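Local coordinates for T cell receptor mu chain (Monodelphis domestica, PDB 7L15), which pairs with a T cell receptor gamma chain to form the marsupial gamma mu receptor, which probably recognises antigen, at residues 14-20 with 103-109; 46-50 with 61-66; 75-79 with 90-95. All blocks are in the same frame, centred on the assembly; numbering follows the deposited sequence.

Interaction 1. Residues 14-20 with 103-109; sequences EKTLLTE and YHCARRV
Leu18 and Glu20 of strand 17-20 reach across to strand 103-109 from the facing layer of the domain, and here the packing is close. Leu18 sends its two methyls to different targets: CD2 lies 4.0 Å from Cys105 SG, the half-cystine joined to Cys36, whereas CD1 rests on the backbone, 3.7 Å from Cys105 O. In Glu20, CG lies against Cys105 CB, and the bend at chi2 (85°) brings the carboxylate back to the strand. Its OE2 takes the amide hydrogen of Cys105 N at 2.9 Å, through the anti lone pair. Its other oxygen, OE1, has a weak bond to Gly123 N, so both oxygens of this buried carboxylate are engaged by backbone amides.

At the other end the contact is polar and lies among partly exposed residues. Arg107 runs out extended as far as NE, its stem passing Thr16 CG2, and meets its partners with the guanidinium edge. NH1 donates to Thr16 OG1 at 2.8 Å, nearly in plane, and weakly to Glu14 OE2. NH2 forms the salt bridge to Glu14 OE1 at 2.9 Å, approaching from above a carboxylate turned 68° from the guanidinium. Phe41 touches the side chains of both Glu14 and Arg107. Two layers packed around an intersheet disulfide, here Cys36-Cys105, are typical of the immunoglobulin sandwich, in this chain its V-set domain.

Interaction 2. Residues 46-50 with 61-66; sequences SQLDW and WLTGLN. With NAG (2-acetamido-2-deoxy-beta-D-glucopyranose), chain D.
This antiparallel pairing belongs to the beta hairpin of strands 48-53 and 60-65 in the V-set immunoglobulin domain, which by topology corresponds to the C and C' strands, and its outer end carries an N-linked glycan. Leu48 N and O exchange bonds with Leu65 O and N, and Trp50 N donates to Thr63 O at 2.8 Å while its own O receives Leu62 N. Between these hydrogen-bonded pairs, Asp49 and Gly64 draw together to 3.8 Å between CA atoms. The glycine gives the Asp49 carboxylate space to lie over the neighbouring strand, with OD1 3.1 Å from Gly64 CA.

Trp61 approaches that carboxylate with its ring edge, NE1 standing 3.9 Å from Asp49 CG and the two planes 86° apart. On the opposite face, Trp50 and Thr63 run alongside each other toward the core, Trp50 CB 4.1 Å from Thr63 CG2; Ile88 and Leu90 continue this packing into the core. The face of Asp49 looks instead to the T cell receptor gamma chain, whose Arg103 makes a long, weak ion pair with OD1.

Gln47 bends at chi2 (76°), which swings its amide between two polar partners. NE2 donates to Asp49 OD1 at 3.0 Å on the syn side, fixing the amide's rotation. OE1 is thereby turned to the glycosylated Asn66, whose OD1 is held by Ser68 and Ser69. Asn66 ND2, bonded covalently to NAG C1, donates to Gln47 OE1 at 2.9 Å.

Interaction 3. Residues 75-79 with 90-95; sequences GRITS and LQIEDL
The hairpin of strands 77-82 and 87-92, which by topology corresponds to strands D and E of the V-set immunoglobulin fold, is joined here near its open end. Thr78 and Gln91 form the hydrogen-bonded pair, each amide giving its hydrogen to the other's carbonyl at 2.8 Å, as between Thr78 N and Gln91 O. The ladder runs on past the strands, with Glu93 N donating to Arg76 O.

Inward, Ile77 and Ile92 lie side by side with the same chi1 (about -60°), and their CG1 atoms meet at 3.9 Å. Ile77 CG2 also touches Leu90 CD1 at 4.1 Å; Thr63, Leu32 and Tyr103 surround these apolar branches.

Arg76 stretches from CG to NE beside the turn that follows strand 87-92, and its NH1 reaches Glu93 O at 3.2 Å, passing 3.4 Å from Ile92 CG2. Glu74 and Asp99 hold its NE and NH2 by salt bridges, so the guanidinium is gripped from several sides. On the outward face, Thr78 and Gln91 run alongside each other, and a water bridges them: it accepts from Gln91 NE2 at 2.8 Å, donates to Arg76 O and is bonded to Thr78 OG1 at 2.7 Å.

How the interactions relate
All three contacts lie in the V-set domain. The centres of interactions 1 and 2 are about 10 Å apart, and strand 103-109 of interaction 1 neighbours strand 48-50 of interaction 2 in one sheet: Ala106 N probably donates to Asp49 O at 2.8 Å. Interaction 3 lies about 13 Å from interaction 2, centre to centre, and a probable hydrogen bond of 2.9 Å joins Thr63 OG1 to Ser79 OG. Tyr103 ties the set together, its ring packing on Leu62 of interaction 2 and on Leu90 and Ile92 of interaction 3. The glycan is attached within interaction 2; the side chains of Arg107 and Ser79 are each about 11 Å from it. Interactions 1 and 2 also border the gamma chain, which interaction 3 does not touch.

Interaction 1. Residues 14-20 with 103-109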
ATOM      1  N   GLU A  14     -24.377  25.069   5.265  1.00 38.82           N
ATOM      2  CA  GLU A  14     -22.930  24.925   5.214  1.00 51.85           C
ATOM      3  C   GLU A  14     -22.562  23.945   4.114  1.00 51.39           C
ATOM      4  O   GLU A  14     -23.315  23.017   3.818  1.00 51.74           O
ATOM      5  CB  GLU A  14     -22.359  24.435   6.559  1.00 50.45           C
ATOM      6  CG  GLU A  14     -22.748  22.998   6.936  1.00 51.67           C
ATOM      7  CD  GLU A  14     -22.142  22.523   8.264  1.00 63.28           C
ATOM      8  OE1 GLU A  14     -21.722  23.391   9.082  1.00 60.24           O
ATOM      9  OE2 GLU A  14     -22.106  21.280   8.481  1.00 60.66           O
ATOM     10  N   LYS A  15     -21.403  24.176   3.508  1.00 51.73           N
ATOM     11  CA  LYS A  15     -20.731  23.194   2.668  1.00 54.58           C
ATOM     12  C   LYS A  15     -19.317  23.010   3.207  1.00 55.21           C
ATOM     13  O   LYS A  15     -18.705  23.967   3.691  1.00 58.64           O
ATOM     14  CB  LYS A  15     -20.700  23.643   1.202  1.00 51.55           C
ATOM     15  N   THR A  16     -18.807  21.780   3.172  1.00 44.76           N
ATOM     16  CA  THR A  16     -17.465  21.495   3.687  1.00 45.43           C
ATOM     17  C   THR A  16     -16.478  21.514   2.526  1.00 41.38           C
ATOM     18  O   THR A  16     -16.375  20.549   1.772  1.00 42.71           O
ATOM     19  CB  THR A  16     -17.424  20.156   4.410  1.00 42.69           C
ATOM     20  OG1 THR A  16     -18.356  20.171   5.494  1.00 52.23           O
ATOM     21  CG2 THR A  16     -16.021  19.894   4.933  1.00 43.50           C
ATOM     22  N   LEU A  17     -15.752  22.617   2.378  1.00 45.26           N
ATOM     23  CA  LEU A  17     -14.733  22.760   1.348  1.00 39.03           C
ATOM     24  C   LEU A  17     -13.366  22.709   2.022  1.00 46.44           C
ATOM     25  O   LEU A  17     -13.088  23.494   2.940  1.00 41.30           O
ATOM     26  CB  LEU A  17     -14.917  24.073   0.582  1.00 42.84           C
ATOM     27  CG  LEU A  17     -16.347  24.371   0.127  1.00 49.22           C
ATOM     28  CD1 LEU A  17     -16.441  25.765  -0.505  1.00 47.21           C
ATOM     29  CD2 LEU A  17     -16.840  23.275  -0.824  1.00 43.43           C
ATOM     30  N   LEU A  18     -12.519  21.800   1.566  1.00 34.93           N
ATOM     31  CA  LEU A  18     -11.186  21.618   2.135  1.00 46.03           C
ATOM     32  C   LEU A  18     -10.226  21.413   0.979  1.00 53.08           C
ATOM     33  O   LEU A  18     -10.502  20.600   0.091  1.00 58.85           O
ATOM     34  CB  LEU A  18     -11.123  20.403   3.085  1.00 36.09           C
ATOM     35  CG  LEU A  18     -12.236  20.190   4.130  1.00 37.73           C
ATOM     36  CD1 LEU A  18     -12.247  18.745   4.598  1.00 37.42           C
ATOM     37  CD2 LEU A  18     -12.035  21.098   5.313  1.00 45.24           C
ATOM     38  N   THR A  19      -9.107  22.128   0.999  1.00 47.74           N
ATOM     39  CA  THR A  19      -8.116  22.060  -0.069  1.00 46.14           C
ATOM     40  C   THR A  19      -6.742  22.001   0.574  1.00 46.67           C
ATOM     41  O   THR A  19      -6.316  22.973   1.214  1.00 48.39           O
ATOM     42  CB  THR A  19      -8.227  23.271  -1.000  1.00 52.95           C
ATOM     43  OG1 THR A  19      -9.546  23.317  -1.524  1.00 62.09           O
ATOM     44  CG2 THR A  19      -7.261  23.155  -2.148  1.00 50.63           C
ATOM     45  N   GLU A  20      -6.061  20.864   0.414  1.00 37.49           N
ATOM     46  CA  GLU A  20      -4.742  20.673   0.999  1.00 39.66           C
ATOM     47  C   GLU A  20      -3.664  21.123   0.025  1.00 43.45           C
ATOM     48  O   GLU A  20      -3.776  20.928  -1.192  1.00 49.76           O
ATOM     49  CB  GLU A  20      -4.511  19.207   1.387  1.00 37.44           C
ATOM     50  CG  GLU A  20      -5.624  18.594   2.230  1.00 40.10           C
ATOM     51  CD  GLU A  20      -6.775  18.039   1.404  1.00 43.84           C
ATOM     52  OE1 GLU A  20      -6.947  18.466   0.234  1.00 41.95           O
ATOM     53  OE2 GLU A  20      -7.484  17.147   1.922  1.00 38.61           O
ATOM     54  N   TYR A 103      -1.917  12.815   1.853  1.00 36.74           N
ATOM     55  CA  TYR A 103      -2.355  13.448   3.092  1.00 42.38           C
ATOM     56  C   TYR A 103      -3.680  14.179   2.878  1.00 42.12           C
ATOM     57  O   TYR A 103      -3.774  15.075   2.034  1.00 43.84           O
ATOM     58  CB  TYR A 103      -1.273  14.403   3.594  1.00 38.35           C
ATOM     59  CG  TYR A 103      -0.109  13.673   4.218  1.00 37.34           C
ATOM     60  CD1 TYR A 103       0.858  13.073   3.425  1.00 36.04           C
ATOM     61  CD2 TYR A 103       0.000  13.548   5.608  1.00 39.60           C
ATOM     62  CE1 TYR A 103       1.909  12.383   3.989  1.00 40.24           C
ATOM     63  CE2 TYR A 103       1.053  12.852   6.186  1.00 32.84           C
ATOM     64  CZ  TYR A 103       1.999  12.270   5.369  1.00 32.59           C
ATOM     65  OH  TYR A 103       3.051  11.572   5.913  1.00 40.42           O
ATOM     66  N   HIS A 104      -4.688  13.814   3.659  1.00 34.81           N
ATOM     67  CA  HIS A 104      -6.023  14.380   3.561  1.00 35.27           C
ATOM     68  C   HIS A 104      -6.350  15.173   4.815  1.00 42.34           C
ATOM     69  O   HIS A 104      -6.108  14.713   5.931  1.00 43.54           O
ATOM     70  CB  HIS A 104      -7.075  13.285   3.363  1.00 35.58           C
ATOM     71  CG  HIS A 104      -6.986  12.600   2.041  1.00 36.20           C
ATOM     72  ND1 HIS A 104      -7.764  12.961   0.963  1.00 35.99           N
ATOM     73  CD2 HIS A 104      -6.192  11.589   1.609  1.00 35.38           C
ATOM     74  CE1 HIS A 104      -7.475  12.184  -0.065  1.00 43.35           C
ATOM     75  NE2 HIS A 104      -6.526  11.343   0.300  1.00 37.35           N
ATOM     76  N   CYS A 105      -6.863  16.377   4.611  1.00 43.77           N
ATOM     77  CA  CYS A 105      -7.598  17.112   5.624  1.00 43.83           C
ATOM     78  C   CYS A 105      -9.006  16.524   5.760  1.00 42.94           C
ATOM     79  O   CYS A 105      -9.635  16.153   4.765  1.00 44.43           O
ATOM     80  CB  CYS A 105      -7.648  18.571   5.183  1.00 47.35           C
ATOM     81  SG  CYS A 105      -8.328  19.857   6.227  1.00 63.59           S
ATOM     82  N   ALA A 106      -9.502  16.424   6.989  1.00 39.64           N
ATOM     83  CA  ALA A 106     -10.822  15.843   7.224  1.00 41.07           C
ATOM     84  C   ALA A 106     -11.608  16.674   8.232  1.00 44.17           C
ATOM     85  O   ALA A 106     -11.031  17.207   9.179  1.00 51.72           O
ATOM     86  CB  ALA A 106     -10.720  14.395   7.735  1.00 36.77           C
ATOM     87  N   ARG A 107     -12.929  16.759   8.034  1.00 41.93           N
ATOM     88  CA  ARG A 107     -13.841  17.404   8.965  1.00 42.82           C
ATOM     89  C   ARG A 107     -14.856  16.386   9.458  1.00 49.49           C
ATOM     90  O   ARG A 107     -15.469  15.671   8.655  1.00 47.50           O
ATOM     91  CB  ARG A 107     -14.579  18.595   8.324  1.00 40.28           C
ATOM     92  CG  ARG A 107     -15.678  19.205   9.243  1.00 40.39           C
ATOM     93  CD  ARG A 107     -16.440  20.382   8.604  1.00 43.65           C
ATOM     94  NE  ARG A 107     -17.388  21.033   9.522  1.00 44.09           N
ATOM     95  CZ  ARG A 107     -18.658  21.329   9.225  1.00 52.25           C
ATOM     96  NH1 ARG A 107     -19.161  21.047   8.027  1.00 46.91           N
ATOM     97  NH2 ARG A 107     -19.433  21.938  10.127  1.00 51.52           N
ATOM     98  N   ARG A 108     -15.048  16.334  10.771  1.00 49.61           N
ATOM     99  CA  ARG A 108     -16.082  15.492  11.346  1.00 54.07           C
ATOM    100  C   ARG A 108     -17.424  16.210  11.251  1.00 51.52           C
ATOM    101  O   ARG A 108     -17.532  17.380  11.625  1.00 47.94           O
ATOM    102  CB  ARG A 108     -15.741  15.147  12.798  1.00 56.54           C
ATOM    103  CG  ARG A 108     -16.814  14.323  13.487  1.00 53.98           C
ATOM    104  CD  ARG A 108     -16.320  13.798  14.831  1.00 56.31           C
ATOM    105  NE  ARG A 108     -17.311  12.895  15.390  1.00 65.72           N
ATOM    106  CZ  ARG A 108     -17.032  11.844  16.147  1.00 62.43           C
ATOM    107  NH1 ARG A 108     -15.772  11.544  16.444  1.00 56.12           N
ATOM    108  NH2 ARG A 108     -18.022  11.081  16.585  1.00 61.73           N
ATOM    109  N   VAL A 109     -18.428  15.518  10.711  1.00 51.09           N
ATOM    110  CA  VAL A 109     -19.737  16.088  10.400  1.00 50.54           C
ATOM    111  C   VAL A 109     -20.815  15.103  10.837  1.00 58.61           C
ATOM    112  O   VAL A 109     -20.715  13.907  10.551  1.00 61.73           O
ATOM    113  CB  VAL A 109     -19.869  16.395   8.893  1.00 53.78           C
ATOM    114  CG1 VAL A 109     -21.302  16.696   8.516  1.00 48.53           C
ATOM    115  CG2 VAL A 109     -18.950  17.556   8.501  1.00 50.56           C
TER

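Interaction 2. Residues 46-50 with 61-66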
ATOM      1  N   SER A  46     -15.309  24.254  14.647  1.00 58.37           N
ATOM      2  CA  SER A  46     -15.245  23.008  13.895  1.00 56.55           C
ATOM      3  C   SER A  46     -14.212  22.061  14.482  1.00 56.60           C
ATOM      4  O   SER A  46     -13.359  22.434  15.287  1.00 59.59           O
ATOM      5  CB  SER A  46     -14.913  23.266  12.426  1.00 50.80           C
ATOM      6  OG  SER A  46     -13.540  23.616  12.310  1.00 51.45           O
ATOM      7  N   GLN A  47     -14.317  20.806  14.058  1.00 51.73           N
ATOM      8  CA  GLN A  47     -13.386  19.742  14.398  1.00 57.59           C
ATOM      9  C   GLN A  47     -12.742  19.234  13.112  1.00 59.97           C
ATOM     10  O   GLN A  47     -13.445  18.775  12.202  1.00 55.23           O
ATOM     11  CB  GLN A  47     -14.098  18.607  15.125  1.00 53.11           C
ATOM     12  CG  GLN A  47     -13.223  17.370  15.271  1.00 53.80           C
ATOM     13  CD  GLN A  47     -12.165  17.533  16.369  1.00 71.14           C
ATOM     14  OE1 GLN A  47     -12.461  18.026  17.469  1.00 77.57           O
ATOM     15  NE2 GLN A  47     -10.927  17.121  16.071  1.00 61.32           N
ATOM     16  N   LEU A  48     -11.411  19.305  13.052  1.00 54.25           N
ATOM     17  CA  LEU A  48     -10.621  19.068  11.852  1.00 50.83           C
ATOM     18  C   LEU A  48      -9.461  18.131  12.172  1.00 44.65           C
ATOM     19  O   LEU A  48      -8.839  18.254  13.228  1.00 49.86           O
ATOM     20  CB  LEU A  48     -10.080  20.411  11.298  1.00 53.25           C
ATOM     21  CG  LEU A  48     -11.169  21.413  10.907  1.00 51.74           C
ATOM     22  CD1 LEU A  48     -10.625  22.686  10.304  1.00 51.66           C
ATOM     23  CD2 LEU A  48     -12.043  20.733   9.913  1.00 48.60           C
ATOM     24  N   ASP A  49      -9.132  17.234  11.234  1.00 45.25           N
ATOM     25  CA  ASP A  49      -8.103  16.210  11.430  1.00 42.91           C
ATOM     26  C   ASP A  49      -7.280  16.037  10.155  1.00 48.86           C
ATOM     27  O   ASP A  49      -7.669  16.461   9.062  1.00 50.36           O
ATOM     28  CB  ASP A  49      -8.699  14.838  11.789  1.00 42.04           C
ATOM     29  CG  ASP A  49      -9.598  14.870  13.011  1.00 61.52           C
ATOM     30  OD1 ASP A  49      -9.345  15.680  13.915  1.00 70.56           O
ATOM     31  OD2 ASP A  49     -10.560  14.068  13.066  1.00 68.51           O
ATOM     32  N   TRP A  50      -6.153  15.353  10.296  1.00 47.29           N
ATOM     33  CA  TRP A  50      -5.328  14.934   9.167  1.00 44.19           C
ATOM     34  C   TRP A  50      -5.256  13.417   9.148  1.00 44.50           C
ATOM     35  O   TRP A  50      -4.975  12.797  10.181  1.00 45.38           O
ATOM     36  CB  TRP A  50      -3.916  15.510   9.273  1.00 37.73           C
ATOM     37  CG  TRP A  50      -3.819  16.982   9.006  1.00 47.17           C
ATOM     38  CD1 TRP A  50      -3.812  17.994   9.929  1.00 46.50           C
ATOM     39  CD2 TRP A  50      -3.680  17.610   7.725  1.00 43.37           C
ATOM     40  NE1 TRP A  50      -3.670  19.207   9.297  1.00 43.40           N
ATOM     41  CE2 TRP A  50      -3.595  18.995   7.945  1.00 40.39           C
ATOM     42  CE3 TRP A  50      -3.618  17.132   6.417  1.00 45.25           C
ATOM     43  CZ2 TRP A  50      -3.444  19.899   6.908  1.00 40.97           C
ATOM     44  CZ3 TRP A  50      -3.475  18.042   5.377  1.00 37.91           C
ATOM     45  CH2 TRP A  50      -3.389  19.408   5.634  1.00 32.14           C
ATOM     46  N   TRP A  61      -5.332   7.794  11.008  1.00 43.73           N
ATOM     47  CA  TRP A  61      -5.402   9.073  11.692  1.00 45.82           C
ATOM     48  C   TRP A  61      -4.012   9.500  12.163  1.00 51.23           C
ATOM     49  O   TRP A  61      -3.253   8.699  12.706  1.00 50.51           O
ATOM     50  CB  TRP A  61      -6.359   8.966  12.873  1.00 46.52           C
ATOM     51  CG  TRP A  61      -6.455  10.203  13.695  1.00 45.28           C
ATOM     52  CD1 TRP A  61      -7.217  11.296  13.439  1.00 45.89           C
ATOM     53  CD2 TRP A  61      -5.767  10.466  14.924  1.00 47.53           C
ATOM     54  NE1 TRP A  61      -7.055  12.233  14.438  1.00 52.22           N
ATOM     55  CE2 TRP A  61      -6.166  11.747  15.360  1.00 51.45           C
ATOM     56  CE3 TRP A  61      -4.851   9.744  15.694  1.00 47.10           C
ATOM     57  CZ2 TRP A  61      -5.680  12.325  16.537  1.00 52.74           C
ATOM     58  CZ3 TRP A  61      -4.363  10.321  16.871  1.00 53.59           C
ATOM     59  CH2 TRP A  61      -4.783  11.600  17.279  1.00 53.21           C
ATOM     60  N   LEU A  62      -3.681  10.775  11.954  1.00 46.69           N
ATOM     61  CA  LEU A  62      -2.399  11.331  12.368  1.00 48.00           C
ATOM     62  C   LEU A  62      -2.513  12.308  13.523  1.00 45.16           C
ATOM     63  O   LEU A  62      -1.716  12.239  14.462  1.00 42.10           O
ATOM     64  CB  LEU A  62      -1.722  12.050  11.198  1.00 46.84           C
ATOM     65  CG  LEU A  62      -1.401  11.242   9.954  1.00 46.21           C
ATOM     66  CD1 LEU A  62      -0.711  12.158   8.986  1.00 49.95           C
ATOM     67  CD2 LEU A  62      -0.542  10.061  10.310  1.00 39.54           C
ATOM     68  N   THR A  63      -3.458  13.247  13.445  1.00 44.07           N
ATOM     69  CA  THR A  63      -3.597  14.333  14.407  1.00 47.91           C
ATOM     70  C   THR A  63      -4.894  15.070  14.099  1.00 44.49           C
ATOM     71  O   THR A  63      -5.446  14.944  13.007  1.00 47.90           O
ATOM     72  CB  THR A  63      -2.402  15.297  14.352  1.00 47.38           C
ATOM     73  OG1 THR A  63      -2.637  16.424  15.208  1.00 46.56           O
ATOM     74  CG2 THR A  63      -2.174  15.781  12.945  1.00 44.24           C
ATOM     75  N   GLY A  64      -5.388  15.822  15.086  1.00 53.10           N
ATOM     76  CA  GLY A  64      -6.593  16.606  14.879  1.00 52.45           C
ATOM     77  C   GLY A  64      -6.702  17.682  15.930  1.00 57.61           C
ATOM     78  O   GLY A  64      -5.931  17.710  16.890  1.00 62.15           O
ATOM     79  N   LEU A  65      -7.670  18.579  15.743  1.00 48.57           N
ATOM     80  CA  LEU A  65      -7.792  19.679  16.691  1.00 52.18           C
ATOM     81  C   LEU A  65      -9.145  20.354  16.558  1.00 48.28           C
ATOM     82  O   LEU A  65      -9.813  20.268  15.521  1.00 48.88           O
ATOM     83  CB  LEU A  65      -6.676  20.718  16.507  1.00 62.48           C
ATOM     84  CG  LEU A  65      -6.731  21.700  15.333  1.00 68.55           C
ATOM     85  CD1 LEU A  65      -5.723  22.826  15.515  1.00 64.17           C
ATOM     86  CD2 LEU A  65      -6.495  21.006  14.010  1.00 76.53           C
ATOM     87  N   ASN A  66      -9.545  20.993  17.654  1.00 57.94           N
ATOM     88  CA  ASN A  66     -10.622  21.973  17.664  1.00 54.88           C
ATOM     89  C   ASN A  66     -10.100  23.176  18.448  1.00 64.67           C
ATOM     90  O   ASN A  66      -8.894  23.327  18.687  1.00 64.26           O
ATOM     91  CB  ASN A  66     -11.925  21.388  18.228  1.00 58.82           C
ATOM     92  CG  ASN A  66     -11.773  20.829  19.637  1.00 68.91           C
ATOM     93  OD1 ASN A  66     -11.115  21.417  20.496  1.00 63.84           O
ATOM     94  ND2 ASN A  66     -12.396  19.673  19.871  1.00 86.04           N
TER
HETATM   95  C1  NAG D 401     -12.394  18.993  21.146  1.00 64.72           C
HETATM   96  C2  NAG D 401     -13.790  19.129  21.801  1.00 80.73           C
HETATM   97  C3  NAG D 401     -13.850  18.351  23.117  1.00 83.85           C
HETATM   98  C4  NAG D 401     -13.404  16.913  22.897  1.00 86.49           C
HETATM   99  C5  NAG D 401     -11.998  16.930  22.311  1.00 82.09           C
HETATM  100  C6  NAG D 401     -11.406  15.556  22.091  1.00 82.41           C
HETATM  101  C7  NAG D 401     -14.979  21.205  21.242  1.00 89.55           C
HETATM  102  C8  NAG D 401     -15.174  22.651  21.585  1.00 87.39           C
HETATM  103  N2  NAG D 401     -14.119  20.530  22.013  1.00 89.94           N
HETATM  104  O3  NAG D 401     -15.173  18.368  23.641  1.00 88.70           O
HETATM  105  O4  NAG D 401     -13.442  16.180  24.116  1.00 93.94           O
HETATM  106  O5  NAG D 401     -12.036  17.593  21.039  1.00 71.91           O
HETATM  107  O6  NAG D 401     -12.158  14.792  21.162  1.00 83.99           O
HETATM  108  O7  NAG D 401     -15.576  20.670  20.314  1.00 90.92           O

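Interaction 3. Residues 75-79 with 90-95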
ATOM      1  N   GLY A  75       4.929  12.050  18.821  1.00 46.66           N
ATOM      2  CA  GLY A  75       5.490  13.334  19.226  1.00 46.67           C
ATOM      3  C   GLY A  75       5.919  14.221  18.067  1.00 51.91           C
ATOM      4  O   GLY A  75       5.758  15.443  18.116  1.00 52.48           O
ATOM      5  N   ARG A  76       6.487  13.627  17.017  1.00 56.66           N
ATOM      6  CA  ARG A  76       6.991  14.407  15.888  1.00 50.54           C
ATOM      7  C   ARG A  76       5.871  14.999  15.005  1.00 53.47           C
ATOM      8  O   ARG A  76       6.178  15.789  14.100  1.00 54.69           O
ATOM      9  CB  ARG A  76       7.945  13.548  15.049  1.00 46.24           C
ATOM     10  CG  ARG A  76       7.283  12.361  14.353  1.00 43.09           C
ATOM     11  CD  ARG A  76       8.283  11.341  13.760  1.00 45.30           C
ATOM     12  NE  ARG A  76       7.505  10.325  13.050  1.00 54.11           N
ATOM     13  CZ  ARG A  76       7.336  10.266  11.730  1.00 48.54           C
ATOM     14  NH1 ARG A  76       7.937  11.137  10.924  1.00 36.18           N
ATOM     15  NH2 ARG A  76       6.566   9.315  11.217  1.00 43.74           N
ATOM     16  N   ILE A  77       4.600  14.684  15.275  1.00 47.37           N
ATOM     17  CA  ILE A  77       3.447  15.113  14.477  1.00 41.64           C
ATOM     18  C   ILE A  77       2.629  16.130  15.268  1.00 48.86           C
ATOM     19  O   ILE A  77       2.275  15.877  16.427  1.00 55.34           O
ATOM     20  CB  ILE A  77       2.563  13.911  14.113  1.00 45.35           C
ATOM     21  CG1 ILE A  77       3.364  12.879  13.305  1.00 45.51           C
ATOM     22  CG2 ILE A  77       1.253  14.374  13.404  1.00 47.76           C
ATOM     23  CD1 ILE A  77       2.546  11.720  12.788  1.00 38.10           C
ATOM     24  N   THR A  78       2.312  17.272  14.653  1.00 42.74           N
ATOM     25  CA  THR A  78       1.465  18.268  15.312  1.00 45.80           C
ATOM     26  C   THR A  78       0.600  18.980  14.273  1.00 45.11           C
ATOM     27  O   THR A  78       0.867  18.944  13.072  1.00 46.75           O
ATOM     28  CB  THR A  78       2.272  19.319  16.107  1.00 46.70           C
ATOM     29  OG1 THR A  78       3.237  19.927  15.250  1.00 50.52           O
ATOM     30  CG2 THR A  78       3.009  18.705  17.314  1.00 42.92           C
ATOM     31  N   SER A  79      -0.447  19.636  14.757  1.00 44.95           N
ATOM     32  CA  SER A  79      -1.297  20.445  13.903  1.00 54.43           C
ATOM     33  C   SER A  79      -1.603  21.756  14.616  1.00 46.89           C
ATOM     34  O   SER A  79      -1.428  21.881  15.824  1.00 48.97           O
ATOM     35  CB  SER A  79      -2.581  19.702  13.533  1.00 52.49           C
ATOM     36  OG  SER A  79      -3.222  19.236  14.701  1.00 51.09           O
ATOM     37  N   LEU A  90      -0.434  21.047   9.242  1.00 43.12           N
ATOM     38  CA  LEU A  90       0.152  19.806   9.709  1.00 46.36           C
ATOM     39  C   LEU A  90       1.662  19.968   9.725  1.00 44.34           C
ATOM     40  O   LEU A  90       2.245  20.559   8.810  1.00 43.40           O
ATOM     41  CB  LEU A  90      -0.252  18.636   8.813  1.00 40.65           C
ATOM     42  CG  LEU A  90       0.483  17.311   9.006  1.00 43.04           C
ATOM     43  CD1 LEU A  90       0.060  16.685  10.296  1.00 47.57           C
ATOM     44  CD2 LEU A  90       0.200  16.342   7.858  1.00 43.78           C
ATOM     45  N   GLN A  91       2.300  19.461  10.765  1.00 41.36           N
ATOM     46  CA  GLN A  91       3.751  19.435  10.785  1.00 40.81           C
ATOM     47  C   GLN A  91       4.227  18.062  11.211  1.00 40.70           C
ATOM     48  O   GLN A  91       3.791  17.546  12.240  1.00 43.70           O
ATOM     49  CB  GLN A  91       4.334  20.492  11.713  1.00 43.80           C
ATOM     50  CG  GLN A  91       5.825  20.300  11.862  1.00 51.95           C
ATOM     51  CD  GLN A  91       6.482  21.342  12.742  1.00 64.08           C
ATOM     52  OE1 GLN A  91       6.786  22.451  12.285  1.00 61.12           O
ATOM     53  NE2 GLN A  91       6.719  20.987  14.010  1.00 55.20           N
ATOM     54  N   ILE A  92       5.106  17.465  10.407  1.00 42.05           N
ATOM     55  CA  ILE A  92       5.692  16.178  10.720  1.00 42.03           C
ATOM     56  C   ILE A  92       7.193  16.330  10.582  1.00 46.56           C
ATOM     57  O   ILE A  92       7.714  16.507   9.469  1.00 41.82           O
ATOM     58  CB  ILE A  92       5.171  15.046   9.830  1.00 47.70           C
ATOM     59  CG1 ILE A  92       3.667  14.887  10.014  1.00 45.77           C
ATOM     60  CG2 ILE A  92       5.829  13.733  10.221  1.00 45.31           C
ATOM     61  CD1 ILE A  92       3.093  13.672   9.291  1.00 39.51           C
ATOM     62  N   GLU A  93       7.884  16.283  11.706  1.00 46.50           N
ATOM     63  CA  GLU A  93       9.328  16.366  11.702  1.00 50.31           C
ATOM     64  C   GLU A  93       9.910  15.003  11.419  1.00 49.80           C
ATOM     65  O   GLU A  93       9.261  13.973  11.629  1.00 54.26           O
ATOM     66  CB  GLU A  93       9.840  16.872  13.042  1.00 55.00           C
ATOM     67  CG  GLU A  93       9.211  18.171  13.434  1.00 64.53           C
ATOM     68  CD  GLU A  93      10.092  18.965  14.352  1.00 73.59           C
ATOM     69  OE1 GLU A  93       9.655  19.224  15.486  1.00 73.08           O
ATOM     70  OE2 GLU A  93      11.224  19.317  13.941  1.00 81.38           O
ATOM     71  N   ASP A  94      11.156  15.014  10.935  1.00 43.71           N
ATOM     72  CA  ASP A  94      11.968  13.808  10.784  1.00 49.86           C
ATOM     73  C   ASP A  94      11.304  12.793   9.853  1.00 47.06           C
ATOM     74  O   ASP A  94      11.146  11.617  10.192  1.00 49.74           O
ATOM     75  CB  ASP A  94      12.291  13.180  12.147  1.00 46.24           C
ATOM     76  CG  ASP A  94      13.449  12.193  12.065  1.00 55.50           C
ATOM     77  OD1 ASP A  94      14.131  12.190  11.023  1.00 64.76           O
ATOM     78  OD2 ASP A  94      13.680  11.420  13.021  1.00 70.24           O
ATOM     79  N   LEU A  95      10.926  13.261   8.660  1.00 46.62           N
ATOM     80  CA  LEU A  95      10.266  12.397   7.689  1.00 43.92           C
ATOM     81  C   LEU A  95      11.124  11.183   7.356  1.00 48.13           C
ATOM     82  O   LEU A  95      12.351  11.272   7.243  1.00 48.14           O
ATOM     83  CB  LEU A  95       9.977  13.163   6.399  1.00 49.58           C
ATOM     84  CG  LEU A  95       8.874  14.215   6.370  1.00 50.20           C
ATOM     85  CD1 LEU A  95       8.923  14.941   5.027  1.00 43.00           C
ATOM     86  CD2 LEU A  95       7.535  13.540   6.575  1.00 43.58           C
TER
HETATM   87  O   HOH W   1       5.559  18.616  14.840  1.00 39.41           O